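Local atomic coordinates of lipoteichoic acid primase (Listeria monocytogenes, PDB entry 4UOP), a protein that carries an extracellular catalytic domain of the sulfatase family that binds a magnesium ion. Residues B[100-105]-B[371-376]; B[118-123]-B[337-342]; B[234-239]-B[250-255]. All blocks are in the same frame, centred on the assembly; numbering follows the deposited sequence.

In the fold
Contacts 1 and 2 lie buried side by side, their centres about 9 Å apart, whereas contact 3 is only partly buried. The first two flank helix 107-117, one using the loop before it and the other the loop after it, and they touch where Arg374 NH1 reaches Pro121 O. Contact 1 joins its segments through ordered waters, a carboxylate and a tyrosine ring lying against the facing backbone, whereas contact 2 combines one direct hydrogen bond with packing round an isoleucine. Contact 3, about 28 Å from contact 1 centre to centre, binds a loop to the helix that follows it: a buried glutamate holds the loop backbone, and nearer solvent an exposed glutamate makes a weak hydrogen bond to a histidine.

Contact 1: residues B[100-105]-B[371-376]; sequences FQTVSK and VPERYT
Residues 100-105 and 371-376 run in nearly the same direction, their end-to-end lines 22° apart, and close from Phe100 beside Val371 to Ser104 beside Tyr375, whose CA atoms are 5.4 Å apart. At the wider end Phe100 CD2 meets Val371 CG2 at 4.2 Å, and next to it Thr102 CG2 presses on Val371 CG1 at 3.4 Å, tight for two carbons. In the middle, Glu373 bends at chi2 (-74°), turning its carboxylate back to the other backbone, where OE2 lies 2.7 Å from Gln101 O. Water 1 lies within hydrogen-bonding reach of Glu373 OE1 and accepts from Val103 N and Gln101 NE2; the OE1 of that amide takes the N-H of His286. Water 2 ties Glu373 OE1 to Val103 O and Arg374 N. At the narrow end, Lys105 lies across the Tyr375 ring, its CA over one face and CG 3.3 Å from Tyr375 OH. Ser104 OG is 3.4 Å from Tyr375 CB and is hydrogen-bonded to Ser122 O. Water 4 bridges Tyr375 OH and Lys105 O, where Pro226 of the second subunit packs on Tyr375. The closeness of the Glu373 and Gln101 oxygens is consistent with a buried carboxyl group that probably holds a proton.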
ATOM      1  N   PHE B 100      14.161   1.453  14.699  1.00 16.55           N
ATOM      2  CA  PHE B 100      12.974   1.815  13.923  1.00 16.71           C
ATOM      3  C   PHE B 100      12.329   0.676  13.157  1.00 17.19           C
ATOM      4  O   PHE B 100      13.002  -0.231  12.682  1.00 16.80           O
ATOM      5  CB  PHE B 100      13.322   2.907  12.922  1.00 17.07           C
ATOM      6  CG  PHE B 100      13.806   4.168  13.549  1.00 17.41           C
ATOM      7  CD1 PHE B 100      12.901   5.108  14.034  1.00 17.66           C
ATOM      8  CD2 PHE B 100      15.171   4.423  13.680  1.00 17.65           C
ATOM      9  CE1 PHE B 100      13.352   6.290  14.596  1.00 17.92           C
ATOM     10  CE2 PHE B 100      15.617   5.604  14.249  1.00 17.81           C
ATOM     11  CZ  PHE B 100      14.712   6.530  14.714  1.00 17.66           C
ATOM     12  N   GLN B 101      11.001   0.722  13.073  1.00 17.23           N
ATOM     13  CA  GLN B 101      10.255  -0.172  12.207  1.00 17.45           C
ATOM     14  C   GLN B 101      10.610   0.106  10.741  1.00 17.29           C
ATOM     15  O   GLN B 101      10.867   1.244  10.374  1.00 17.77           O
ATOM     16  CB  GLN B 101       8.743   0.040  12.400  1.00 18.03           C
ATOM     17  CG  GLN B 101       8.245   1.432  12.072  1.00 18.44           C
ATOM     18  CD  GLN B 101       6.739   1.577  12.194  1.00 19.99           C
ATOM     19  OE1 GLN B 101       6.188   1.457  13.281  1.00 20.67           O
ATOM     20  NE2 GLN B 101       6.069   1.850  11.081  1.00 19.71           N
ATOM     21  N   THR B 102      10.623  -0.939   9.928  1.00 18.61           N
ATOM     22  CA  THR B 102      10.790  -0.819   8.497  1.00 19.23           C
ATOM     23  C   THR B 102       9.700  -1.667   7.851  1.00 19.32           C
ATOM     24  O   THR B 102       9.942  -2.820   7.469  1.00 21.01           O
ATOM     25  CB  THR B 102      12.197  -1.275   8.024  1.00 19.69           C
ATOM     26  OG1 THR B 102      12.465  -2.630   8.414  1.00 19.63           O
ATOM     27  CG2 THR B 102      13.269  -0.370   8.598  1.00 20.76           C
ATOM     28  N   VAL B 103       8.499  -1.106   7.779  1.00 19.47           N
ATOM     29  CA  VAL B 103       7.339  -1.846   7.295  1.00 19.50           C
ATOM     30  C   VAL B 103       6.632  -1.058   6.218  1.00 20.65           C
ATOM     31  O   VAL B 103       6.947   0.104   5.987  1.00 21.09           O
ATOM     32  CB  VAL B 103       6.359  -2.229   8.435  1.00 20.11           C
ATOM     33  CG1 VAL B 103       7.056  -3.085   9.480  1.00 20.39           C
ATOM     34  CG2 VAL B 103       5.743  -1.011   9.091  1.00 20.81           C
ATOM     35  N   SER B 104       5.671  -1.696   5.562  1.00 22.46           N
ATOM     36  CA  SER B 104       4.962  -1.099   4.450  1.00 25.20           C
ATOM     37  C   SER B 104       3.459  -1.434   4.543  1.00 27.90           C
ATOM     38  O   SER B 104       2.835  -1.138   5.558  1.00 27.47           O
ATOM     39  CB  SER B 104       5.594  -1.635   3.158  1.00 27.36           C
ATOM     40  OG  SER B 104       4.974  -1.051   2.059  1.00 32.50           O
ATOM     41  N   LYS B 105       2.908  -2.082   3.512  1.00 29.83           N
ATOM     42  CA  LYS B 105       1.469  -2.315   3.376  1.00 32.33           C
ATOM     43  C   LYS B 105       0.903  -3.287   4.405  1.00 30.48           C
ATOM     44  O   LYS B 105      -0.220  -3.132   4.885  1.00 31.11           O
ATOM     45  CB  LYS B 105       1.192  -2.936   1.981  1.00 36.58           C
ATOM     46  CG  LYS B 105       0.667  -1.967   0.941  1.00 40.39           C
ATOM     47  CD  LYS B 105       0.560  -2.591  -0.467  1.00 44.42           C
ATOM     48  CE  LYS B 105      -0.881  -3.032  -0.761  1.00 46.54           C
ATOM     49  NZ  LYS B 105      -1.045  -4.072  -1.823  1.00 49.15           N
ATOM     50  N   VAL B 371      18.267   4.653   8.452  1.00 18.81           N
ATOM     51  CA  VAL B 371      17.178   3.752   8.101  1.00 17.87           C
ATOM     52  C   VAL B 371      16.225   4.401   7.107  1.00 18.15           C
ATOM     53  O   VAL B 371      15.439   5.283   7.494  1.00 17.39           O
ATOM     54  CB  VAL B 371      16.378   3.339   9.360  1.00 17.59           C
ATOM     55  CG1 VAL B 371      15.349   2.300   8.992  1.00 17.21           C
ATOM     56  CG2 VAL B 371      17.312   2.809  10.440  1.00 18.56           C
ATOM     57  N   PRO B 372      16.282   3.975   5.824  1.00 18.49           N
ATOM     58  CA  PRO B 372      15.297   4.402   4.836  1.00 17.97           C
ATOM     59  C   PRO B 372      13.875   3.951   5.187  1.00 18.61           C
ATOM     60  O   PRO B 372      13.698   2.853   5.716  1.00 17.56           O
ATOM     61  CB  PRO B 372      15.771   3.715   3.555  1.00 19.12           C
ATOM     62  CG  PRO B 372      17.227   3.509   3.764  1.00 19.05           C
ATOM     63  CD  PRO B 372      17.341   3.155   5.209  1.00 19.12           C
ATOM     64  N   GLU B 373      12.885   4.784   4.857  1.00 18.49           N
ATOM     65  CA  GLU B 373      11.478   4.459   5.080  1.00 19.42           C
ATOM     66  C   GLU B 373      10.684   4.665   3.810  1.00 21.35           C
ATOM     67  O   GLU B 373      11.084   5.435   2.950  1.00 22.87           O
ATOM     68  CB  GLU B 373      10.918   5.336   6.195  1.00 19.88           C
ATOM     69  CG  GLU B 373      11.600   5.120   7.539  1.00 20.54           C
ATOM     70  CD  GLU B 373      11.218   3.822   8.218  1.00 20.63           C
ATOM     71  OE1 GLU B 373      10.242   3.171   7.801  1.00 22.06           O
ATOM     72  OE2 GLU B 373      11.898   3.447   9.190  1.00 20.27           O
ATOM     73  N   ARG B 374       9.556   3.969   3.692  1.00 23.27           N
ATOM     74  CA  ARG B 374       8.692   4.126   2.532  1.00 23.66           C
ATOM     75  C   ARG B 374       7.231   3.881   2.879  1.00 23.54           C
ATOM     76  O   ARG B 374       6.896   3.585   4.028  1.00 21.15           O
ATOM     77  CB  ARG B 374       9.134   3.174   1.412  1.00 25.97           C
ATOM     78  CG  ARG B 374       8.735   1.721   1.641  1.00 28.16           C
ATOM     79  CD  ARG B 374       9.525   0.731   0.790  1.00 29.72           C
ATOM     80  NE  ARG B 374       9.691   1.164  -0.599  1.00 30.10           N
ATOM     81  CZ  ARG B 374      10.249   0.419  -1.551  1.00 29.26           C
ATOM     82  NH1 ARG B 374      10.665  -0.822  -1.302  1.00 26.75           N
ATOM     83  NH2 ARG B 374      10.374   0.919  -2.771  1.00 31.09           N
ATOM     84  N   TYR B 375       6.377   4.037   1.871  1.00 22.37           N
ATOM     85  CA  TYR B 375       4.944   3.737   1.955  1.00 22.93           C
ATOM     86  C   TYR B 375       4.154   4.763   2.738  1.00 24.05           C
ATOM     87  O   TYR B 375       3.289   5.418   2.180  1.00 23.91           O
ATOM     88  CB  TYR B 375       4.679   2.349   2.497  1.00 23.52           C
ATOM     89  CG  TYR B 375       3.236   1.945   2.372  1.00 24.05           C
ATOM     90  CD1 TYR B 375       2.657   1.769   1.119  1.00 25.17           C
ATOM     91  CD2 TYR B 375       2.447   1.772   3.496  1.00 24.42           C
ATOM     92  CE1 TYR B 375       1.334   1.386   0.995  1.00 25.32           C
ATOM     93  CE2 TYR B 375       1.119   1.389   3.383  1.00 25.23           C
ATOM     94  CZ  TYR B 375       0.572   1.211   2.134  1.00 24.99           C
ATOM     95  OH  TYR B 375      -0.740   0.849   1.997  1.00 27.10           O
ATOM     96  N   THR B 376       4.431   4.897   4.029  1.00 24.76           N
ATOM     97  CA  THR B 376       3.822   5.935   4.840  1.00 25.00           C
ATOM     98  C   THR B 376       4.643   7.227   4.791  1.00 26.74           C
ATOM     99  O   THR B 376       4.198   8.267   5.268  1.00 27.16           O
ATOM    100  CB  THR B 376       3.679   5.482   6.304  1.00 24.93           C
ATOM    101  OG1 THR B 376       4.959   5.097   6.810  1.00 23.97           O
ATOM    102  CG2 THR B 376       2.735   4.308   6.420  1.00 25.12           C
TER
HETATM  103  O   HOH W   1       7.987   1.688   8.582  1.00 18.95           O
HETATM  104  O   HOH W   2       9.245   1.659   5.557  1.00 20.58           O
HETATM  105  O   HOH W   3       5.756   2.532   6.677  1.00 35.50           O
HETATM  106  O   HOH W   4      -1.683  -0.689   3.813  1.00 37.63           O

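Contact 2: residues B[118-123]-B[337-342]; sequences STFPSG and GEIDIM
Ser118 and Ile339 meet where two connections of the sulfatase-family α/β fold come together: the chain leaving helix 107-117 and the turn that leads from strand 336-337 towards helix 341-348. Ser118 is the first residue to depart from the helical path, with a positive phi, and the CA atoms of the pair are only 4.4 Å apart. The polar link is a single bond. With OG anti to the backbone N (chi1 -157°), Ser118 donates to Ile339 O over 2.7 Å, lying in the carbonyl plane and close to the line of the C=O at 159°. The same OG is also bonded to Gly360 N, so two partners fix its rotation, and the backbone of Ser118 pairs with Phe359. The turn on the other side has its own internal brace: Asp340 N bonds to Gly337 O, and Asp340 OD2 accepts Gly337 N at 2.7 Å on its anti side, while OD1 takes Thr361 N. Thus the carbonyl offered to Ser118 belongs to a turn closed by both backbone and side chain. The rest is van der Waals packing, mostly of carbon on carbon. Met342 brings CB to 4.3 Å from Ser118 CB. Phe120, which also rests on Leu425 of helix 412-433, extends this packing to the C-terminal helix. Both branches of Ile339 are used: CG2 lies 3.6 Å from Thr119 O, and CD1 touches the Phe120 ring obliquely, 3.5 Å from its CZ.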
ATOM      1  N   SER B 118      16.649  -9.226   5.345  1.00 18.73           N
ATOM      2  CA  SER B 118      17.463  -8.019   5.261  1.00 19.35           C
ATOM      3  C   SER B 118      17.291  -7.320   3.903  1.00 20.55           C
ATOM      4  O   SER B 118      18.257  -6.819   3.319  1.00 21.13           O
ATOM      5  CB  SER B 118      18.941  -8.342   5.537  1.00 18.25           C
ATOM      6  OG  SER B 118      19.649  -7.197   5.966  1.00 18.02           O
ATOM      7  N   THR B 119      16.073  -7.350   3.380  1.00 19.85           N
ATOM      8  CA  THR B 119      15.705  -6.560   2.199  1.00 20.20           C
ATOM      9  C   THR B 119      14.477  -5.751   2.593  1.00 20.70           C
ATOM     10  O   THR B 119      13.776  -6.105   3.553  1.00 19.79           O
ATOM     11  CB  THR B 119      15.383  -7.434   0.960  1.00 20.23           C
ATOM     12  OG1 THR B 119      14.174  -8.179   1.161  1.00 21.57           O
ATOM     13  CG2 THR B 119      16.492  -8.383   0.659  1.00 20.75           C
ATOM     14  N   PHE B 120      14.212  -4.682   1.848  1.00 20.69           N
ATOM     15  CA  PHE B 120      13.104  -3.782   2.167  1.00 21.18           C
ATOM     16  C   PHE B 120      11.759  -4.366   1.767  1.00 21.84           C
ATOM     17  O   PHE B 120      11.636  -5.036   0.738  1.00 22.14           O
ATOM     18  CB  PHE B 120      13.313  -2.420   1.496  1.00 21.32           C
ATOM     19  CG  PHE B 120      14.446  -1.637   2.077  1.00 21.60           C
ATOM     20  CD1 PHE B 120      14.270  -0.897   3.227  1.00 22.34           C
ATOM     21  CD2 PHE B 120      15.703  -1.655   1.474  1.00 23.03           C
ATOM     22  CE1 PHE B 120      15.319  -0.175   3.771  1.00 24.28           C
ATOM     23  CE2 PHE B 120      16.763  -0.940   2.015  1.00 23.45           C
ATOM     24  CZ  PHE B 120      16.573  -0.192   3.165  1.00 23.81           C
ATOM     25  N   PRO B 121      10.725  -4.108   2.576  1.00 21.20           N
ATOM     26  CA  PRO B 121       9.395  -4.453   2.106  1.00 21.95           C
ATOM     27  C   PRO B 121       9.057  -3.576   0.914  1.00 21.18           C
ATOM     28  O   PRO B 121       9.668  -2.524   0.734  1.00 21.58           O
ATOM     29  CB  PRO B 121       8.496  -4.147   3.301  1.00 22.05           C
ATOM     30  CG  PRO B 121       9.255  -3.173   4.108  1.00 24.07           C
ATOM     31  CD  PRO B 121      10.711  -3.421   3.874  1.00 22.02           C
ATOM     32  N   SER B 122       8.142  -4.032   0.084  1.00 21.97           N
ATOM     33  CA  SER B 122       7.802  -3.306  -1.130  1.00 24.07           C
ATOM     34  C   SER B 122       7.011  -2.036  -0.835  1.00 26.19           C
ATOM     35  O   SER B 122       6.342  -1.934   0.203  1.00 25.38           O
ATOM     36  CB  SER B 122       7.026  -4.221  -2.076  1.00 24.80           C
ATOM     37  OG  SER B 122       6.551  -3.519  -3.195  1.00 26.54           O
ATOM     38  N   GLY B 123       7.102  -1.064  -1.742  1.00 27.01           N
ATOM     39  CA  GLY B 123       6.237   0.121  -1.701  1.00 32.22           C
ATOM     40  C   GLY B 123       4.843  -0.181  -2.248  1.00 35.70           C
ATOM     41  O   GLY B 123       3.917   0.596  -2.052  1.00 37.44           O
ATOM     42  N   GLY B 337      17.252  -0.505  12.177  1.00 18.74           N
ATOM     43  CA  GLY B 337      15.893  -0.883  11.823  1.00 18.94           C
ATOM     44  C   GLY B 337      15.786  -2.381  11.691  1.00 18.32           C
ATOM     45  O   GLY B 337      16.786  -3.107  11.819  1.00 17.95           O
ATOM     46  N   GLU B 338      14.571  -2.865  11.454  1.00 17.99           N
ATOM     47  CA  GLU B 338      14.356  -4.305  11.399  1.00 18.30           C
ATOM     48  C   GLU B 338      15.255  -4.991  10.347  1.00 17.83           C
ATOM     49  O   GLU B 338      15.710  -6.091  10.574  1.00 17.00           O
ATOM     50  CB  GLU B 338      12.886  -4.631  11.191  1.00 18.41           C
ATOM     51  CG  GLU B 338      12.114  -4.496  12.502  1.00 18.59           C
ATOM     52  CD  GLU B 338      10.637  -4.193  12.345  1.00 19.64           C
ATOM     53  OE1 GLU B 338      10.222  -3.526  11.363  1.00 19.43           O
ATOM     54  OE2 GLU B 338       9.893  -4.596  13.260  1.00 18.80           O
ATOM     55  N   ILE B 339      15.516  -4.328   9.238  1.00 19.14           N
ATOM     56  CA  ILE B 339      16.435  -4.896   8.236  1.00 21.61           C
ATOM     57  C   ILE B 339      17.855  -5.150   8.742  1.00 20.16           C
ATOM     58  O   ILE B 339      18.617  -5.886   8.097  1.00 21.26           O
ATOM     59  CB  ILE B 339      16.536  -4.028   6.968  1.00 24.36           C
ATOM     60  CG1 ILE B 339      16.971  -2.601   7.313  1.00 26.11           C
ATOM     61  CG2 ILE B 339      15.229  -4.061   6.202  1.00 26.54           C
ATOM     62  CD1 ILE B 339      17.487  -1.840   6.117  1.00 28.97           C
ATOM     63  N   ASP B 340      18.233  -4.507   9.843  1.00 19.44           N
ATOM     64  CA  ASP B 340      19.580  -4.636  10.410  1.00 19.73           C
ATOM     65  C   ASP B 340      19.763  -5.812  11.370  1.00 19.35           C
ATOM     66  O   ASP B 340      20.876  -6.100  11.793  1.00 18.07           O
ATOM     67  CB  ASP B 340      19.965  -3.337  11.120  1.00 20.77           C
ATOM     68  CG  ASP B 340      19.933  -2.124  10.184  1.00 22.77           C
ATOM     69  OD1 ASP B 340      20.506  -2.235   9.069  1.00 24.81           O
ATOM     70  OD2 ASP B 340      19.313  -1.087  10.537  1.00 22.58           O
ATOM     71  N   ILE B 341      18.668  -6.487  11.739  1.00 17.86           N
ATOM     72  CA  ILE B 341      18.779  -7.552  12.729  1.00 18.11           C
ATOM     73  C   ILE B 341      19.643  -8.721  12.233  1.00 19.07           C
ATOM     74  O   ILE B 341      20.496  -9.206  12.980  1.00 19.29           O
ATOM     75  CB  ILE B 341      17.395  -8.009  13.242  1.00 17.82           C
ATOM     76  CG1 ILE B 341      16.780  -6.866  14.065  1.00 18.81           C
ATOM     77  CG2 ILE B 341      17.543  -9.274  14.076  1.00 18.66           C
ATOM     78  CD1 ILE B 341      15.356  -7.105  14.571  1.00 17.95           C
ATOM     79  N   MET B 342      19.480  -9.134  10.976  1.00 19.10           N
ATOM     80  CA  MET B 342      20.245 -10.294  10.462  1.00 19.71           C
ATOM     81  C   MET B 342      21.767 -10.064  10.481  1.00 19.25           C
ATOM     82  O   MET B 342      22.489 -10.848  11.094  1.00 17.91           O
ATOM     83  CB  MET B 342      19.790 -10.700   9.064  1.00 20.10           C
ATOM     84  CG  MET B 342      20.641 -11.816   8.490  1.00 23.11           C
ATOM     85  SD  MET B 342      20.118 -12.388   6.879  1.00 27.04           S
ATOM     86  CE  MET B 342      21.426 -13.579   6.571  1.00 27.49           C
TER

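Contact 3: residues B[234-239]-B[250-255]; sequences QEIDLP and YFEAVH
Glu252 reaches from helix 246-271 into the curve of residues 234-239 and buries more surface here than any other residue. From CB the chain leads to CG, which lies 4.2 Å from Leu238 CD1, and then bends at chi2 (-76°) to bring the carboxylate against the loop backbone at Ile236. OE1 accepts Ile236 N at 3.1 Å with an N-H...O angle of 158°, on its syn side but tilted out of the carboxylate plane, while also lying 3.4 Å from Gln234 CB. OE2 stands 2.7 Å from Ile236 O, a separation consistent with a carboxyl group that probably holds a proton, and 3.4 Å from Leu238 CG. Both backbone polar atoms of Ile236 therefore face one carboxyl group. The Ile236 side chain turns to His255: CD1 sits over the imidazole face, 3.6 Å from the ring centroid and 7° off the normal, a CH-pi contact. At that ring's edge NE2 makes a weak hydrogen bond to Glu235 OE1, 3.5 Å away, while ND1 is hydrogen-bonded to Ile82 O. Water 6 joins Glu235 N to Glu252 O. The whole lies in the beta-alpha-beta crossover between strands 214-219 and 277-283, with the incoming loop fastened to the crossover helix it leads into.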
ATOM      1  N   GLN B 234      -6.571  -8.602  33.201  1.00 30.50           N
ATOM      2  CA  GLN B 234      -6.245  -7.172  33.256  1.00 30.52           C
ATOM      3  C   GLN B 234      -5.715  -6.817  34.636  1.00 32.23           C
ATOM      4  O   GLN B 234      -6.426  -6.938  35.638  1.00 32.71           O
ATOM      5  CB  GLN B 234      -7.465  -6.323  32.933  1.00 30.46           C
ATOM      6  CG  GLN B 234      -7.953  -6.497  31.505  1.00 31.09           C
ATOM      7  CD  GLN B 234      -9.174  -5.666  31.199  1.00 33.67           C
ATOM      8  OE1 GLN B 234      -9.417  -4.639  31.836  1.00 34.99           O
ATOM      9  NE2 GLN B 234      -9.954  -6.103  30.228  1.00 34.20           N
ATOM     10  N   GLU B 235      -4.462  -6.386  34.697  1.00 30.66           N
ATOM     11  CA  GLU B 235      -3.806  -6.167  35.982  1.00 32.40           C
ATOM     12  C   GLU B 235      -3.505  -4.712  36.295  1.00 29.78           C
ATOM     13  O   GLU B 235      -3.048  -4.404  37.395  1.00 31.65           O
ATOM     14  CB  GLU B 235      -2.523  -7.000  36.057  1.00 36.16           C
ATOM     15  CG  GLU B 235      -2.788  -8.490  36.187  1.00 40.56           C
ATOM     16  CD  GLU B 235      -1.518  -9.311  36.316  1.00 44.20           C
ATOM     17  OE1 GLU B 235      -0.417  -8.731  36.452  1.00 47.20           O
ATOM     18  OE2 GLU B 235      -1.629 -10.556  36.280  1.00 53.58           O
ATOM     19  N   ILE B 236      -3.754  -3.819  35.348  1.00 27.41           N
ATOM     20  CA  ILE B 236      -3.556  -2.395  35.575  1.00 27.67           C
ATOM     21  C   ILE B 236      -4.883  -1.764  35.997  1.00 28.63           C
ATOM     22  O   ILE B 236      -5.880  -1.884  35.290  1.00 27.58           O
ATOM     23  CB  ILE B 236      -3.024  -1.703  34.300  1.00 26.97           C
ATOM     24  CG1 ILE B 236      -1.748  -2.398  33.802  1.00 26.14           C
ATOM     25  CG2 ILE B 236      -2.766  -0.222  34.541  1.00 26.59           C
ATOM     26  CD1 ILE B 236      -0.626  -2.468  34.815  1.00 26.36           C
ATOM     27  N   ASP B 237      -4.898  -1.125  37.160  1.00 29.97           N
ATOM     28  CA  ASP B 237      -6.048  -0.317  37.567  1.00 35.33           C
ATOM     29  C   ASP B 237      -5.930   1.038  36.856  1.00 32.08           C
ATOM     30  O   ASP B 237      -5.067   1.846  37.190  1.00 32.44           O
ATOM     31  CB  ASP B 237      -6.087  -0.145  39.091  1.00 39.39           C
ATOM     32  CG  ASP B 237      -7.222   0.769  39.555  1.00 46.70           C
ATOM     33  OD1 ASP B 237      -8.330   0.715  38.969  1.00 49.34           O
ATOM     34  OD2 ASP B 237      -7.000   1.545  40.515  1.00 53.31           O
ATOM     35  N   LEU B 238      -6.788   1.257  35.867  1.00 28.58           N
ATOM     36  CA  LEU B 238      -6.651   2.404  34.968  1.00 27.86           C
ATOM     37  C   LEU B 238      -7.338   3.642  35.545  1.00 27.47           C
ATOM     38  O   LEU B 238      -8.441   3.525  36.078  1.00 26.33           O
ATOM     39  CB  LEU B 238      -7.286   2.100  33.616  1.00 26.47           C
ATOM     40  CG  LEU B 238      -6.581   1.104  32.696  1.00 27.13           C
ATOM     41  CD1 LEU B 238      -7.459   0.806  31.500  1.00 27.59           C
ATOM     42  CD2 LEU B 238      -5.247   1.647  32.237  1.00 27.17           C
ATOM     43  N   PRO B 239      -6.709   4.816  35.418  1.00 27.49           N
ATOM     44  CA  PRO B 239      -7.435   6.065  35.743  1.00 28.13           C
ATOM     45  C   PRO B 239      -8.561   6.349  34.748  1.00 27.32           C
ATOM     46  O   PRO B 239      -8.568   5.793  33.647  1.00 26.12           O
ATOM     47  CB  PRO B 239      -6.359   7.137  35.682  1.00 28.54           C
ATOM     48  CG  PRO B 239      -5.229   6.553  34.899  1.00 29.91           C
ATOM     49  CD  PRO B 239      -5.301   5.065  35.051  1.00 28.42           C
ATOM     50  N   TYR B 250      -4.865  -0.730  25.227  1.00 18.87           N
ATOM     51  CA  TYR B 250      -3.508  -0.961  24.730  1.00 18.51           C
ATOM     52  C   TYR B 250      -2.575  -1.234  25.889  1.00 18.35           C
ATOM     53  O   TYR B 250      -1.853  -2.216  25.876  1.00 17.46           O
ATOM     54  CB  TYR B 250      -3.020   0.240  23.937  1.00 18.30           C
ATOM     55  CG  TYR B 250      -1.596   0.120  23.464  1.00 19.05           C
ATOM     56  CD1 TYR B 250      -1.277  -0.651  22.345  1.00 19.39           C
ATOM     57  CD2 TYR B 250      -0.579   0.767  24.126  1.00 18.60           C
ATOM     58  CE1 TYR B 250       0.027  -0.761  21.899  1.00 18.62           C
ATOM     59  CE2 TYR B 250       0.729   0.665  23.690  1.00 18.95           C
ATOM     60  CZ  TYR B 250       1.020  -0.090  22.571  1.00 18.80           C
ATOM     61  OH  TYR B 250       2.326  -0.186  22.158  1.00 19.23           O
ATOM     62  N   PHE B 251      -2.642  -0.408  26.927  1.00 19.22           N
ATOM     63  CA  PHE B 251      -1.795  -0.608  28.103  1.00 19.70           C
ATOM     64  C   PHE B 251      -2.048  -1.936  28.835  1.00 19.22           C
ATOM     65  O   PHE B 251      -1.100  -2.578  29.294  1.00 18.05           O
ATOM     66  CB  PHE B 251      -1.934   0.553  29.093  1.00 20.59           C
ATOM     67  CG  PHE B 251      -1.200   1.814  28.706  1.00 21.40           C
ATOM     68  CD1 PHE B 251       0.054   1.790  28.098  1.00 21.86           C
ATOM     69  CD2 PHE B 251      -1.761   3.048  28.999  1.00 22.98           C
ATOM     70  CE1 PHE B 251       0.705   2.963  27.783  1.00 22.21           C
ATOM     71  CE2 PHE B 251      -1.117   4.223  28.671  1.00 22.51           C
ATOM     72  CZ  PHE B 251       0.117   4.185  28.058  1.00 22.79           C
ATOM     73  N   GLU B 252      -3.307  -2.361  28.964  1.00 18.69           N
ATOM     74  CA  GLU B 252      -3.603  -3.669  29.563  1.00 20.68           C
ATOM     75  C   GLU B 252      -2.998  -4.803  28.720  1.00 19.34           C
ATOM     76  O   GLU B 252      -2.463  -5.770  29.255  1.00 18.19           O
ATOM     77  CB  GLU B 252      -5.102  -3.934  29.670  1.00 22.55           C
ATOM     78  CG  GLU B 252      -5.872  -2.928  30.497  1.00 24.66           C
ATOM     79  CD  GLU B 252      -5.704  -3.091  32.000  1.00 27.93           C
ATOM     80  OE1 GLU B 252      -4.963  -3.992  32.478  1.00 28.14           O
ATOM     81  OE2 GLU B 252      -6.357  -2.295  32.709  1.00 30.64           O
ATOM     82  N   ALA B 253      -3.106  -4.679  27.406  1.00 18.98           N
ATOM     83  CA  ALA B 253      -2.650  -5.736  26.496  1.00 18.68           C
ATOM     84  C   ALA B 253      -1.135  -5.815  26.457  1.00 18.99           C
ATOM     85  O   ALA B 253      -0.573  -6.914  26.491  1.00 18.88           O
ATOM     86  CB  ALA B 253      -3.188  -5.520  25.101  1.00 19.08           C
ATOM     87  N   VAL B 254      -0.482  -4.667  26.396  1.00 18.11           N
ATOM     88  CA  VAL B 254       0.985  -4.629  26.419  1.00 19.26           C
ATOM     89  C   VAL B 254       1.507  -5.170  27.757  1.00 18.78           C
ATOM     90  O   VAL B 254       2.478  -5.914  27.790  1.00 18.20           O
ATOM     91  CB  VAL B 254       1.497  -3.209  26.141  1.00 20.33           C
ATOM     92  CG1 VAL B 254       2.959  -3.064  26.521  1.00 22.72           C
ATOM     93  CG2 VAL B 254       1.268  -2.868  24.671  1.00 21.22           C
ATOM     94  N   HIS B 255       0.827  -4.830  28.858  1.00 18.59           N
ATOM     95  CA  HIS B 255       1.220  -5.316  30.157  1.00 19.56           C
ATOM     96  C   HIS B 255       1.082  -6.832  30.232  1.00 18.55           C
ATOM     97  O   HIS B 255       1.945  -7.501  30.766  1.00 19.93           O
ATOM     98  CB  HIS B 255       0.396  -4.654  31.265  1.00 20.72           C
ATOM     99  CG  HIS B 255       0.753  -5.129  32.634  1.00 22.98           C
ATOM    100  ND1 HIS B 255       1.894  -4.719  33.287  1.00 24.15           N
ATOM    101  CD2 HIS B 255       0.140  -6.006  33.461  1.00 24.42           C
ATOM    102  CE1 HIS B 255       1.947  -5.300  34.473  1.00 25.55           C
ATOM    103  NE2 HIS B 255       0.899  -6.091  34.599  1.00 26.08           N
TER
HETATM  104  O   HOH W   5      -9.592  -1.808  31.902  1.00 46.63           O
HETATM  105  O   HOH W   6      -2.794  -6.708  31.973  1.00 26.59           O